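Local coordinates for protein putative ring-cleaving dioxygenase MhqO (Bacillus subtilis subsp. subtilis, PDB 3OAJ) that probably cleaves aromatic rings as an iron(II)-dependent dioxygenase of the extradiol family and may contribute to the degradation of aromatic compounds, at residues D169-E172 with N173-L177; D270-G273 with F274-E278; D226-Q229 with L230-R234; T23-A27 with G28-L32; R247-N250 with Y251-A254. All blocks are in the same frame, centred on the assembly; numbering follows the deposited sequence.

Contact 1: residues D169-E172 with N173-L177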
loop_
_atom_site.group_PDB
_atom_site.type_symbol
_atom_site.label_atom_id
_atom_site.label_comp_id
_atom_site.label_asym_id
_atom_site.label_seq_id
_atom_site.Cartn_x
_atom_site.Cartn_y
_atom_site.Cartn_z
ATOM N N ASP A 169 -1.876 -21.156 -3.243
ATOM C CA ASP A 169 -1.239 -22.139 -2.374
ATOM C C ASP A 169 -0.363 -21.394 -1.352
ATOM O O ASP A 169 -0.425 -21.653 -0.145
ATOM C CB ASP A 169 -0.417 -23.096 -3.250
ATOM C CG ASP A 169 0.146 -24.290 -2.493
ATOM O OD1 ASP A 169 -0.416 -24.707 -1.463
ATOM O OD2 ASP A 169 1.162 -24.839 -2.973
ATOM N N LEU A 170 0.410 -20.421 -1.830
ATOM C CA LEU A 170 1.212 -19.570 -0.951
ATOM C C LEU A 170 0.368 -18.816 0.091
ATOM O O LEU A 170 0.658 -18.843 1.287
ATOM C CB LEU A 170 2.027 -18.588 -1.792
ATOM C CG LEU A 170 2.771 -17.472 -1.072
ATOM C CD1 LEU A 170 3.827 -17.992 -0.070
ATOM C CD2 LEU A 170 3.431 -16.569 -2.097
ATOM N N LEU A 171 -0.677 -18.126 -0.364
ATOM C CA LEU A 171 -1.513 -17.355 0.547
ATOM C C LEU A 171 -2.162 -18.230 1.609
ATOM O O LEU A 171 -2.146 -17.886 2.806
ATOM C CB LEU A 171 -2.579 -16.613 -0.252
ATOM C CG LEU A 171 -2.069 -15.440 -1.090
ATOM C CD1 LEU A 171 -3.158 -14.952 -2.032
ATOM C CD2 LEU A 171 -1.540 -14.304 -0.193
ATOM N N GLU A 172 -2.755 -19.344 1.184
ATOM C CA GLU A 172 -3.537 -20.173 2.107
ATOM C C GLU A 172 -2.649 -21.059 2.974
ATOM O O GLU A 172 -2.783 -21.088 4.201
ATOM C CB GLU A 172 -4.536 -21.038 1.341
ATOM C CG GLU A 172 -5.514 -21.762 2.269
ATOM C CD GLU A 172 -6.592 -22.523 1.526
ATOM O OE1 GLU A 172 -6.735 -22.333 0.298
ATOM O OE2 GLU A 172 -7.318 -23.305 2.180
ATOM N N ASN A 173 -1.731 -21.768 2.335
ATOM C CA ASN A 173 -1.063 -22.892 2.982
ATOM C C ASN A 173 0.301 -22.570 3.576
ATOM O O ASN A 173 0.772 -23.285 4.453
ATOM C CB ASN A 173 -1.030 -24.095 2.035
ATOM C CG ASN A 173 -2.416 -24.453 1.532
ATOM O OD1 ASN A 173 -3.366 -24.547 2.324
ATOM N ND2 ASN A 173 -2.551 -24.632 0.223
ATOM N N ILE A 174 0.914 -21.479 3.116
ATOM C CA ILE A 174 2.172 -21.004 3.687
ATOM C C ILE A 174 1.955 -19.770 4.548
ATOM O O ILE A 174 2.515 -19.650 5.638
ATOM C CB ILE A 174 3.233 -20.724 2.592
ATOM C CG1 ILE A 174 3.693 -22.049 1.979
ATOM C CG2 ILE A 174 4.420 -19.909 3.155
ATOM C CD1 ILE A 174 4.963 -21.960 1.183
ATOM N N MET A 175 1.148 -18.837 4.052
ATOM C CA MET A 175 0.988 -17.565 4.733
ATOM C C MET A 175 -0.179 -17.528 5.708
ATOM O O MET A 175 -0.363 -16.536 6.411
ATOM C CB MET A 175 0.910 -16.423 3.721
ATOM C CG MET A 175 2.238 -16.186 3.036
ATOM S SD MET A 175 2.123 -15.015 1.676
ATOM C CE MET A 175 1.769 -13.476 2.534
ATOM N N GLY A 176 -0.968 -18.601 5.734
ATOM C CA GLY A 176 -2.004 -18.754 6.753
ATOM C C GLY A 176 -3.283 -17.953 6.583
ATOM O O GLY A 176 -4.070 -17.834 7.531
ATOM N N LEU A 177 -3.522 -17.415 5.393
ATOM C CA LEU A 177 -4.804 -16.757 5.134
ATOM C C LEU A 177 -5.910 -17.802 4.981
ATOM O O LEU A 177 -5.678 -18.908 4.498
ATOM C CB LEU A 177 -4.752 -15.837 3.902
ATOM C CG LEU A 177 -3.987 -14.518 4.053
ATOM C CD1 LEU A 177 -2.480 -14.678 3.928
ATOM C CD2 LEU A 177 -4.479 -13.495 3.038
HETATM O O HOH W 1 -5.557 -25.953 1.337
HETATM O O HOH W 2 -5.111 -21.215 6.057
#
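Two backbone amides grip the carbonyl oxygen of Leu170: Met175 N reaches Leu170 O at 2.8 Å, nearly in line with the C=O bond, while the longer bond from Ile174 N (3.2 Å) arrives from above the carbonyl plane. The helix thus widens by a pi-type turn just before it ends. On the exposed side, Asn173 ND2 donates to Asp169 OD1 at 2.7 Å, within its own amide plane and to the anti lone pair. Their side chains cross at about a right angle, carboxylate and amide planes 66° apart. Gly176, with positive phi (77°), is the first residue past the helix to leave helical backbone angles, on the way to strand 178-183. Leu177 N closes this end on Leu171 O (3.0 Å), one residue wider than the ring of a Schellman motif, and a water joins Glu172 O to Leu177 O. The inner face is apolar. Leu170 CG, turned away from its own N (chi1 171°), comes to 3.7 Å from Met175 SD, and its CD1 meets Ile174 CG2. Leu171 CD2 lies 4.2 Å from that same Met175 SD. Beyond this face stand Phe265 of strand 264-269 and Trp232 of helix 226-238.

Contact 2: residues D270-G273 with F274-E278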
loop_
_atom_site.group_PDB
_atom_site.type_symbol
_atom_site.label_atom_id
_atom_site.label_comp_id
_atom_site.label_asym_id
_atom_site.label_seq_id
_atom_site.Cartn_x
_atom_site.Cartn_y
_atom_site.Cartn_z
ATOM N N ASP A 270 6.008 -4.689 12.041
ATOM C CA ASP A 270 5.134 -3.619 12.533
ATOM C C ASP A 270 5.937 -2.480 13.187
ATOM O O ASP A 270 5.742 -1.320 12.827
ATOM C CB ASP A 270 4.034 -4.137 13.482
ATOM C CG ASP A 270 2.924 -4.896 12.749
ATOM O OD1 ASP A 270 2.873 -4.858 11.495
ATOM O OD2 ASP A 270 2.110 -5.558 13.434
ATOM N N PRO A 271 6.856 -2.796 14.128
ATOM C CA PRO A 271 7.682 -1.725 14.692
ATOM C C PRO A 271 8.891 -1.326 13.825
ATOM O O PRO A 271 9.327 -2.109 12.964
ATOM C CB PRO A 271 8.172 -2.316 16.029
ATOM C CG PRO A 271 8.132 -3.786 15.849
ATOM C CD PRO A 271 7.115 -4.096 14.773
ATOM N N PRO A 272 9.473 -0.135 14.083
ATOM C CA PRO A 272 9.100 0.830 15.126
ATOM C C PRO A 272 8.038 1.837 14.714
ATOM O O PRO A 272 7.457 2.494 15.578
ATOM C CB PRO A 272 10.417 1.560 15.406
ATOM C CG PRO A 272 11.117 1.529 14.079
ATOM C CD PRO A 272 10.798 0.177 13.510
ATOM N N GLY A 273 7.795 1.957 13.411
ATOM C CA GLY A 273 6.876 2.942 12.873
ATOM C C GLY A 273 7.484 4.309 12.633
ATOM O O GLY A 273 8.704 4.501 12.745
ATOM N N PHE A 274 6.623 5.273 12.316
ATOM C CA PHE A 274 7.083 6.540 11.744
ATOM C C PHE A 274 7.382 7.648 12.738
ATOM O O PHE A 274 7.878 8.706 12.341
ATOM C CB PHE A 274 6.113 7.015 10.665
ATOM C CG PHE A 274 5.958 6.038 9.534
ATOM C CD1 PHE A 274 6.935 5.911 8.564
ATOM C CD2 PHE A 274 4.810 5.246 9.440
ATOM C CE1 PHE A 274 6.798 4.995 7.515
ATOM C CE2 PHE A 274 4.647 4.344 8.410
ATOM C CZ PHE A 274 5.650 4.205 7.443
ATOM N N ALA A 275 7.095 7.390 14.014
ATOM C CA ALA A 275 7.218 8.407 15.069
ATOM C C ALA A 275 8.509 8.345 15.883
ATOM O O ALA A 275 8.556 8.855 17.005
ATOM C CB ALA A 275 6.025 8.327 16.003
ATOM N N HIS A 276 9.559 7.746 15.339
ATOM C CA HIS A 276 10.768 7.568 16.144
ATOM C C HIS A 276 11.958 8.401 15.676
ATOM O O HIS A 276 13.017 8.345 16.302
ATOM C CB HIS A 276 11.160 6.095 16.216
ATOM C CG HIS A 276 11.991 5.649 15.061
ATOM N ND1 HIS A 276 11.443 5.256 13.863
ATOM C CD2 HIS A 276 13.334 5.571 14.906
ATOM C CE1 HIS A 276 12.412 4.939 13.024
ATOM N NE2 HIS A 276 13.570 5.117 13.634
ATOM N N ASP A 277 11.811 9.129 14.569
ATOM C CA ASP A 277 12.764 10.196 14.256
ATOM C C ASP A 277 12.078 11.561 14.121
ATOM O O ASP A 277 12.728 12.578 13.898
ATOM C CB ASP A 277 13.661 9.854 13.055
ATOM C CG ASP A 277 12.893 9.668 11.763
ATOM O OD1 ASP A 277 11.652 9.766 11.760
ATOM O OD2 ASP A 277 13.559 9.395 10.742
ATOM N N GLU A 278 10.753 11.545 14.273
ATOM C CA GLU A 278 9.934 12.730 14.450
ATOM C C GLU A 278 8.870 12.368 15.477
ATOM O O GLU A 278 8.521 11.198 15.636
ATOM C CB GLU A 278 9.223 13.120 13.149
ATOM C CG GLU A 278 10.121 13.531 12.004
ATOM C CD GLU A 278 9.346 13.816 10.733
ATOM O OE1 GLU A 278 8.935 12.850 10.054
ATOM O OE2 GLU A 278 9.145 15.004 10.411
HETATM O O HOH W 3 6.502 5.083 15.744
#
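This is a local surface contact in the long loop that leaves strand 264-269, where Pro272 and Gly273 meet His276 around a tight bend. Within the bend the imidazole works through an edge and a face. At its edge, His276 ND1 donates to Gly273 O at 3.1 Å; the oxygen lies only 8° out of the ring plane, and the N-H points to it at 157°. Over one face, Pro272 CG makes a CH-pi contact, 4.0 Å from the centroid of the His276 ring, nearest ND1 and CE1. A first torsion of 85°, which sets CG of His276 between its backbone N and carbonyl carbon, folds the ring back over the bend. Its NE2 makes a weak bond to Asn250 OD1. The peptide before Pro272 is cis. A water spans the backbone, giving a proton to Pro272 O (2.8 Å) and accepting one from Ala275 N (2.9 Å), so two polar links, one direct and one through water, hold the bend. The Phe274 ring turns inward to meet Tyr50 and Tyr251. Lys36 pairs with Asp277 and Glu278 and also donates to Phe274 O. The loop follows the strand that carries the metal ligand Glu266, and the nearest atoms of the Phe274 side chain are about 9 Å from the bound zinc, near but not at the metal site of this two-module vicinal oxygen chelate fold.

Contact 3: residues D226-Q229 with L230-R234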
loop_
_atom_site.group_PDB
_atom_site.type_symbol
_atom_site.label_atom_id
_atom_site.label_comp_id
_atom_site.label_asym_id
_atom_site.label_seq_id
_atom_site.Cartn_x
_atom_site.Cartn_y
_atom_site.Cartn_z
ATOM N N ASP A 226 10.867 -8.210 14.963
ATOM C CA ASP A 226 12.068 -8.706 14.301
ATOM C C ASP A 226 12.163 -10.228 14.349
ATOM O O ASP A 226 12.494 -10.848 13.335
ATOM C CB ASP A 226 13.329 -8.075 14.894
ATOM C CG ASP A 226 13.448 -6.597 14.578
ATOM O OD1 ASP A 226 12.753 -6.113 13.661
ATOM O OD2 ASP A 226 14.263 -5.914 15.230
ATOM N N GLU A 227 11.900 -10.829 15.515
ATOM C CA GLU A 227 11.975 -12.293 15.650
ATOM C C GLU A 227 11.029 -13.018 14.688
ATOM O O GLU A 227 11.408 -13.972 14.022
ATOM C CB GLU A 227 11.755 -12.742 17.103
ATOM C CG GLU A 227 12.036 -14.230 17.354
ATOM C CD GLU A 227 13.488 -14.656 17.077
ATOM O OE1 GLU A 227 14.425 -13.827 17.222
ATOM O OE2 GLU A 227 13.692 -15.843 16.726
ATOM N N ASP A 228 9.810 -12.526 14.576
ATOM C CA ASP A 228 8.812 -13.123 13.694
ATOM C C ASP A 228 9.297 -13.014 12.239
ATOM O O ASP A 228 9.201 -13.969 11.467
ATOM C CB ASP A 228 7.490 -12.379 13.926
ATOM C CG ASP A 228 6.309 -12.999 13.219
ATOM O OD1 ASP A 228 6.276 -14.230 13.004
ATOM O OD2 ASP A 228 5.379 -12.235 12.905
ATOM N N GLN A 229 9.842 -11.849 11.886
ATOM C CA GLN A 229 10.378 -11.671 10.540
ATOM C C GLN A 229 11.527 -12.636 10.227
ATOM O O GLN A 229 11.611 -13.166 9.106
ATOM C CB GLN A 229 10.820 -10.227 10.306
ATOM C CG GLN A 229 11.503 -10.025 8.966
ATOM C CD GLN A 229 11.843 -8.588 8.740
ATOM O OE1 GLN A 229 12.713 -8.030 9.392
ATOM N NE2 GLN A 229 11.121 -7.963 7.826
ATOM N N LEU A 230 12.426 -12.843 11.191
ATOM C CA LEU A 230 13.530 -13.788 10.984
ATOM C C LEU A 230 12.990 -15.199 10.783
ATOM O O LEU A 230 13.498 -15.951 9.958
ATOM C CB LEU A 230 14.540 -13.735 12.143
ATOM C CG LEU A 230 15.196 -12.364 12.391
ATOM C CD1 LEU A 230 15.947 -12.346 13.727
ATOM C CD2 LEU A 230 16.115 -11.955 11.235
ATOM N N ASP A 231 11.946 -15.549 11.525
ATOM C CA ASP A 231 11.292 -16.848 11.355
ATOM C C ASP A 231 10.716 -16.940 9.937
ATOM O O ASP A 231 10.846 -17.970 9.276
ATOM C CB ASP A 231 10.171 -17.038 12.395
ATOM C CG ASP A 231 10.690 -17.194 13.833
ATOM O OD1 ASP A 231 11.901 -17.408 14.037
ATOM O OD2 ASP A 231 9.863 -17.112 14.771
ATOM N N TRP A 232 10.079 -15.859 9.471
ATOM C CA TRP A 232 9.561 -15.816 8.102
ATOM C C TRP A 232 10.683 -16.020 7.099
ATOM O O TRP A 232 10.520 -16.750 6.136
ATOM C CB TRP A 232 8.913 -14.470 7.812
ATOM C CG TRP A 232 7.466 -14.326 8.165
ATOM C CD1 TRP A 232 6.947 -13.675 9.245
ATOM C CD2 TRP A 232 6.353 -14.812 7.414
ATOM N NE1 TRP A 232 5.575 -13.720 9.207
ATOM C CE2 TRP A 232 5.183 -14.419 8.099
ATOM C CE3 TRP A 232 6.232 -15.530 6.217
ATOM C CZ2 TRP A 232 3.898 -14.721 7.629
ATOM C CZ3 TRP A 232 4.947 -15.847 5.751
ATOM C CH2 TRP A 232 3.803 -15.436 6.460
ATOM N N GLN A 233 11.829 -15.369 7.303
ATOM C CA GLN A 233 12.923 -15.505 6.333
ATOM C C GLN A 233 13.375 -16.962 6.188
ATOM O O GLN A 233 13.597 -17.456 5.050
ATOM C CB GLN A 233 14.119 -14.642 6.731
ATOM C CG GLN A 233 15.260 -14.624 5.733
ATOM C CD GLN A 233 16.462 -13.927 6.328
ATOM O OE1 GLN A 233 17.068 -14.419 7.281
ATOM N NE2 GLN A 233 16.789 -12.760 5.800
ATOM N N ARG A 234 13.547 -17.621 7.335
ATOM C CA ARG A 234 13.964 -19.015 7.369
ATOM C C ARG A 234 12.926 -19.921 6.698
ATOM O O ARG A 234 13.277 -20.786 5.889
ATOM C CB ARG A 234 14.242 -19.475 8.807
ATOM C CG ARG A 234 15.406 -18.704 9.480
ATOM C CD ARG A 234 15.886 -19.316 10.809
ATOM N NE ARG A 234 14.793 -19.680 11.706
ATOM C CZ ARG A 234 14.278 -18.901 12.652
ATOM N NH1 ARG A 234 14.756 -17.671 12.871
ATOM N NH2 ARG A 234 13.274 -19.366 13.392
HETATM O O HOH W 4 3.548 -12.727 11.100
HETATM O O HOH W 5 7.176 -16.202 14.852
#
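Trp232 lies along Asp228, one helical turn earlier, the two side chains pointing the same way. Its CB sits 3.3 Å from Gln229 O, and the five-membered ring begins beside the preceding carbonyl: Trp232 CD1 comes within 3.2 Å of Asp228 O. A first torsion of -88° leans the indole toward that turn. Farther out, CD1 and NE1 of Trp232 run past the carboxylate of Asp228, both 3.9 Å from its OD1, with the two planes 54° apart. The pyrrole nitrogen finds its partner in a water: Trp232 NE1 donates to it at 2.9 Å, in the ring plane, and the water also lies against Asp228 OD2. At the far end the six-membered ring packs on Met175. Asp228 has stronger ties: OD1 forms a salt bridge with Lys4, which also makes a cation-pi contact with Trp232, and OD2 accepts from Asn224 N. A second water connects Asp228 OD1 with Asp231 OD2. On the outer side Asp231 OD1 stands 3.6 Å from Glu227 OE2, a like-charged approach perhaps eased by Arg234, modelled very close to Asp231 in a salt bridge whose length is doubtful. Backbone bonds such as Trp232 N to Asp228 O (2.9 Å) make this a regular alpha-helix. Gln229 points inward and donates to Asn253 O. Helix 226-238 thus lies against the sheet, Trp232 touching Ala223 of strand 215-223 and Ile267 of strand 264-269, Gln229 reaching strand 253-258, and Met175, just past helix 164-174, packing on the Trp232 ring.

Contact 4: residues T23-A27 with G28-L32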
loop_
_atom_site.group_PDB
_atom_site.type_symbol
_atom_site.label_atom_id
_atom_site.label_comp_id
_atom_site.label_asym_id
_atom_site.label_seq_id
_atom_site.Cartn_x
_atom_site.Cartn_y
_atom_site.Cartn_z
ATOM N N THR A 23 0.570 13.995 -3.917
ATOM C CA THR A 23 0.120 14.480 -2.622
ATOM C C THR A 23 -1.276 15.105 -2.688
ATOM O O THR A 23 -2.100 14.897 -1.778
ATOM C CB THR A 23 1.163 15.478 -2.030
ATOM O OG1 THR A 23 2.416 14.800 -1.878
ATOM C CG2 THR A 23 0.708 16.042 -0.690
ATOM N N ASP A 24 -1.533 15.904 -3.727
ATOM C CA ASP A 24 -2.859 16.503 -3.880
ATOM C C ASP A 24 -3.931 15.421 -3.945
ATOM O O ASP A 24 -5.039 15.634 -3.457
ATOM C CB ASP A 24 -2.930 17.393 -5.123
ATOM C CG ASP A 24 -2.214 18.724 -4.951
ATOM O OD1 ASP A 24 -1.891 19.117 -3.806
ATOM O OD2 ASP A 24 -1.989 19.372 -5.990
ATOM N N PHE A 25 -3.610 14.254 -4.504
ATOM C CA PHE A 25 -4.608 13.196 -4.529
ATOM C C PHE A 25 -4.740 12.479 -3.174
ATOM O O PHE A 25 -5.837 12.423 -2.591
ATOM C CB PHE A 25 -4.351 12.185 -5.648
ATOM C CG PHE A 25 -5.540 11.298 -5.918
ATOM C CD1 PHE A 25 -6.617 11.777 -6.657
ATOM C CD2 PHE A 25 -5.586 9.984 -5.430
ATOM C CE1 PHE A 25 -7.719 10.986 -6.889
ATOM C CE2 PHE A 25 -6.701 9.182 -5.671
ATOM C CZ PHE A 25 -7.753 9.681 -6.410
ATOM N N TYR A 26 -3.624 11.957 -2.661
ATOM C CA TYR A 26 -3.669 11.114 -1.463
ATOM C C TYR A 26 -3.976 11.877 -0.184
ATOM O O TYR A 26 -4.746 11.388 0.643
ATOM C CB TYR A 26 -2.439 10.180 -1.377
ATOM C CG TYR A 26 -2.565 9.102 -2.429
ATOM C CD1 TYR A 26 -3.207 7.890 -2.143
ATOM C CD2 TYR A 26 -2.084 9.301 -3.729
ATOM C CE1 TYR A 26 -3.385 6.933 -3.097
ATOM C CE2 TYR A 26 -2.261 8.334 -4.708
ATOM C CZ TYR A 26 -2.903 7.143 -4.376
ATOM O OH TYR A 26 -3.073 6.168 -5.314
ATOM N N ALA A 27 -3.439 13.100 -0.061
ATOM C CA ALA A 27 -3.801 13.989 1.056
ATOM C C ALA A 27 -5.021 14.845 0.724
ATOM O O ALA A 27 -5.996 14.861 1.482
ATOM C CB ALA A 27 -2.613 14.879 1.462
ATOM N N GLY A 28 -4.975 15.552 -0.400
ATOM C CA GLY A 28 -6.039 16.487 -0.781
ATOM C C GLY A 28 -7.404 15.852 -0.995
ATOM O O GLY A 28 -8.415 16.317 -0.458
ATOM N N VAL A 29 -7.449 14.792 -1.791
ATOM C CA VAL A 29 -8.730 14.143 -2.098
ATOM C C VAL A 29 -9.060 13.044 -1.075
ATOM O O VAL A 29 -10.144 13.048 -0.478
ATOM C CB VAL A 29 -8.737 13.606 -3.554
ATOM C CG1 VAL A 29 -10.036 12.860 -3.858
ATOM C CG2 VAL A 29 -8.563 14.774 -4.534
ATOM N N LEU A 30 -8.113 12.137 -0.837
ATOM C CA LEU A 30 -8.384 10.975 0.006
ATOM C C LEU A 30 -8.219 11.255 1.496
ATOM O O LEU A 30 -8.630 10.437 2.322
ATOM C CB LEU A 30 -7.562 9.747 -0.422
ATOM C CG LEU A 30 -7.843 9.234 -1.842
ATOM C CD1 LEU A 30 -7.124 7.930 -2.054
ATOM C CD2 LEU A 30 -9.330 9.051 -2.084
ATOM N N GLY A 31 -7.614 12.395 1.834
ATOM C CA GLY A 31 -7.508 12.812 3.224
ATOM C C GLY A 31 -6.489 12.064 4.061
ATOM O O GLY A 31 -6.508 12.198 5.285
ATOM N N LEU A 32 -5.612 11.285 3.429
ATOM C CA LEU A 32 -4.589 10.537 4.171
ATOM C C LEU A 32 -3.508 11.477 4.667
ATOM O O LEU A 32 -3.266 12.544 4.079
ATOM C CB LEU A 32 -3.974 9.420 3.319
ATOM C CG LEU A 32 -4.921 8.380 2.708
ATOM C CD1 LEU A 32 -4.122 7.306 1.993
ATOM C CD2 LEU A 32 -5.847 7.779 3.758
#
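Leu30 sets its CD1 against both aromatic rings, 3.9 Å from Phe25 CE2 and equally 3.9 Å from Tyr26 CD1. It lies alongside Tyr26, pointing the same way, but runs at a slant to Phe25. The two rings themselves meet with Phe25 CD2 over one face of Tyr26, while Tyr26 CD2 lies at the edge of the Phe25 ring. Because CG of Phe25 is anti to the backbone N, chi1 -165°, its ring folds toward the end of the helix, and Val29 CB comes over one of its faces. Leu32 CD1 approaches Tyr26 from a different quarter, at the ring edge, 4.3 Å from Tyr26 CD1. Beneath these side chains the helix widens: Phe25 O takes Leu30 N at 2.9 Å, nearly in line with the carbonyl, and also Val29 N from above its plane. Thr23 O likewise accepts from both Ala27 N and Gly28 N. After Gly31, with positive phi, Leu32 N returns to Tyr26 O at 2.9 Å and closes the helix end. The buried rings pack on Leu127 of strand 126-131, Tyr26 also on Phe51 and Phe64, and its hydroxyl binds Asp121. Helix 19-29 follows strand 9-16 and precedes strands 33-39, 47-52 and 61-66, the beta-alpha-beta-beta-beta module of the vicinal oxygen chelate fold.

Contact 5: residues R247-N250 with Y251-A254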
loop_
_atom_site.group_PDB
_atom_site.type_symbol
_atom_site.label_atom_id
_atom_site.label_comp_id
_atom_site.label_asym_id
_atom_site.label_seq_id
_atom_site.Cartn_x
_atom_site.Cartn_y
_atom_site.Cartn_z
ATOM N N ARG A 247 16.755 -5.942 5.577
ATOM C CA ARG A 247 17.177 -4.580 5.318
ATOM C C ARG A 247 16.482 -3.635 6.275
ATOM O O ARG A 247 15.258 -3.655 6.397
ATOM C CB ARG A 247 16.874 -4.217 3.861
ATOM C CG ARG A 247 17.767 -4.995 2.893
ATOM C CD ARG A 247 17.307 -4.937 1.455
ATOM N NE ARG A 247 18.156 -5.815 0.649
ATOM C CZ ARG A 247 17.856 -6.258 -0.567
ATOM N NH1 ARG A 247 16.718 -5.907 -1.150
ATOM N NH2 ARG A 247 18.699 -7.059 -1.194
ATOM N N ASP A 248 17.271 -2.807 6.953
ATOM C CA ASP A 248 16.745 -1.792 7.870
ATOM C C ASP A 248 16.223 -0.576 7.084
ATOM O O ASP A 248 17.008 0.165 6.473
ATOM C CB ASP A 248 17.870 -1.405 8.841
ATOM C CG ASP A 248 17.473 -0.318 9.825
ATOM O OD1 ASP A 248 16.350 0.229 9.751
ATOM O OD2 ASP A 248 18.320 -0.004 10.692
ATOM N N ARG A 249 14.902 -0.390 7.066
ATOM C CA ARG A 249 14.284 0.753 6.366
ATOM C C ARG A 249 13.896 1.882 7.308
ATOM O O ARG A 249 13.098 2.758 6.948
ATOM C CB ARG A 249 13.066 0.305 5.541
ATOM C CG ARG A 249 13.324 -0.865 4.577
ATOM C CD ARG A 249 14.439 -0.554 3.592
ATOM N NE ARG A 249 14.314 -1.291 2.338
ATOM C CZ ARG A 249 15.242 -1.329 1.378
ATOM N NH1 ARG A 249 16.405 -0.699 1.530
ATOM N NH2 ARG A 249 15.021 -2.020 0.266
ATOM N N ASN A 250 14.469 1.852 8.514
ATOM C CA ASN A 250 14.301 2.895 9.536
ATOM C C ASN A 250 12.965 2.795 10.257
ATOM O O ASN A 250 12.932 2.752 11.478
ATOM C CB ASN A 250 14.511 4.310 8.947
ATOM C CG ASN A 250 14.804 5.369 10.009
ATOM O OD1 ASN A 250 14.771 5.108 11.210
ATOM N ND2 ASN A 250 15.101 6.579 9.554
ATOM N N TYR A 251 11.866 2.742 9.510
ATOM C CA TYR A 251 10.520 2.736 10.125
ATOM C C TYR A 251 9.977 1.316 10.258
ATOM O O TYR A 251 8.907 1.098 10.816
ATOM C CB TYR A 251 9.596 3.676 9.338
ATOM C CG TYR A 251 10.340 4.968 9.090
ATOM C CD1 TYR A 251 10.826 5.305 7.820
ATOM C CD2 TYR A 251 10.671 5.800 10.160
ATOM C CE1 TYR A 251 11.584 6.467 7.628
ATOM C CE2 TYR A 251 11.428 6.951 9.972
ATOM C CZ TYR A 251 11.878 7.274 8.706
ATOM O OH TYR A 251 12.615 8.421 8.547
ATOM N N PHE A 252 10.748 0.365 9.742
ATOM C CA PHE A 252 10.471 -1.085 9.802
ATOM C C PHE A 252 11.691 -1.768 9.190
ATOM O O PHE A 252 12.465 -1.121 8.488
ATOM C CB PHE A 252 9.189 -1.466 9.019
ATOM C CG PHE A 252 9.153 -0.942 7.611
ATOM C CD1 PHE A 252 9.702 -1.673 6.558
ATOM C CD2 PHE A 252 8.588 0.308 7.335
ATOM C CE1 PHE A 252 9.669 -1.192 5.251
ATOM C CE2 PHE A 252 8.573 0.797 6.020
ATOM C CZ PHE A 252 9.135 0.067 4.984
ATOM N N ASN A 253 11.864 -3.061 9.481
ATOM C CA ASN A 253 12.823 -3.915 8.779
ATOM C C ASN A 253 12.052 -4.693 7.714
ATOM O O ASN A 253 10.866 -4.987 7.892
ATOM C CB ASN A 253 13.524 -4.861 9.758
ATOM C CG ASN A 253 14.448 -4.126 10.723
ATOM O OD1 ASN A 253 15.053 -3.114 10.372
ATOM N ND2 ASN A 253 14.522 -4.608 11.961
ATOM N N ALA A 254 12.725 -4.987 6.607
ATOM C CA ALA A 254 12.122 -5.602 5.426
ATOM C C ALA A 254 12.893 -6.809 4.911
ATOM O O ALA A 254 14.113 -6.809 4.922
ATOM C CB ALA A 254 12.029 -4.576 4.313
#
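Residues 247-250 and 251-254 run antiparallel, with Arg247 and Ala254 as a hydrogen-bonded pair and Asp248 and Asn253 as a non-hydrogen-bonded one. Arg247 N gives Ala254 O a nearly straight bond (2.9 Å), and Ala254 N returns one to Arg247 O. Nearer the bend, Arg249 N donates to Phe252 O at 2.9 Å. Asn250, at phi 78° and psi -52°, forms a classic gamma turn, closed by a weak bond from Tyr251 N to Arg249 O. Asp248 braces it with an Asx turn, its OD1 accepting from Asn250 N at 2.8 Å. The side chains stack around this bend. Asn250 lays its CB almost over the centre of the Tyr251 ring, 3.9 Å from the centroid, with amide and ring planes only 21° apart. Arg249 CB sits over one face of Phe252, 4.1 Å from that ring's centroid and displaced toward the rim; its CG lies 3.9 Å from Ala254 CB, and the chain then bends at chi2, its end leading away. The guanidinium stands nearly upright to the phenyl plane, and its NE donates to Tyr256. Tyr251 OH bonds Asp277, and Asn253 ND2 bonds Asp226. Phe252 meets His11 and Glu266, which with His218 bind the zinc, and a sulfate lies close to its ring: the tight beta hairpin forms part of the wall of the metal site.

In the fold
Contact 4 is the buried one and stands apart, in the first vicinal oxygen chelate module; its apolar side-chain packing contrasts with the surface bend of contact 2, held by a histidine bond and a water. Contacts 1 and 4 share a chemistry, widened helix ends closed at a glycine, although their centres are about 33 Å apart. Contacts 1 and 3, both partly buried, touch where Met175, just past helix 164-174, packs on Trp232 of helix 226-238. Contact 3, with charged groups outside and Gln229 inside, reaches the hairpin of contact 5 by Asp226 and Gln229 to Asn253. Contact 5 in turn meets contact 2 through Tyr251 with Asp277 and Gly273, and comes nearest the zinc.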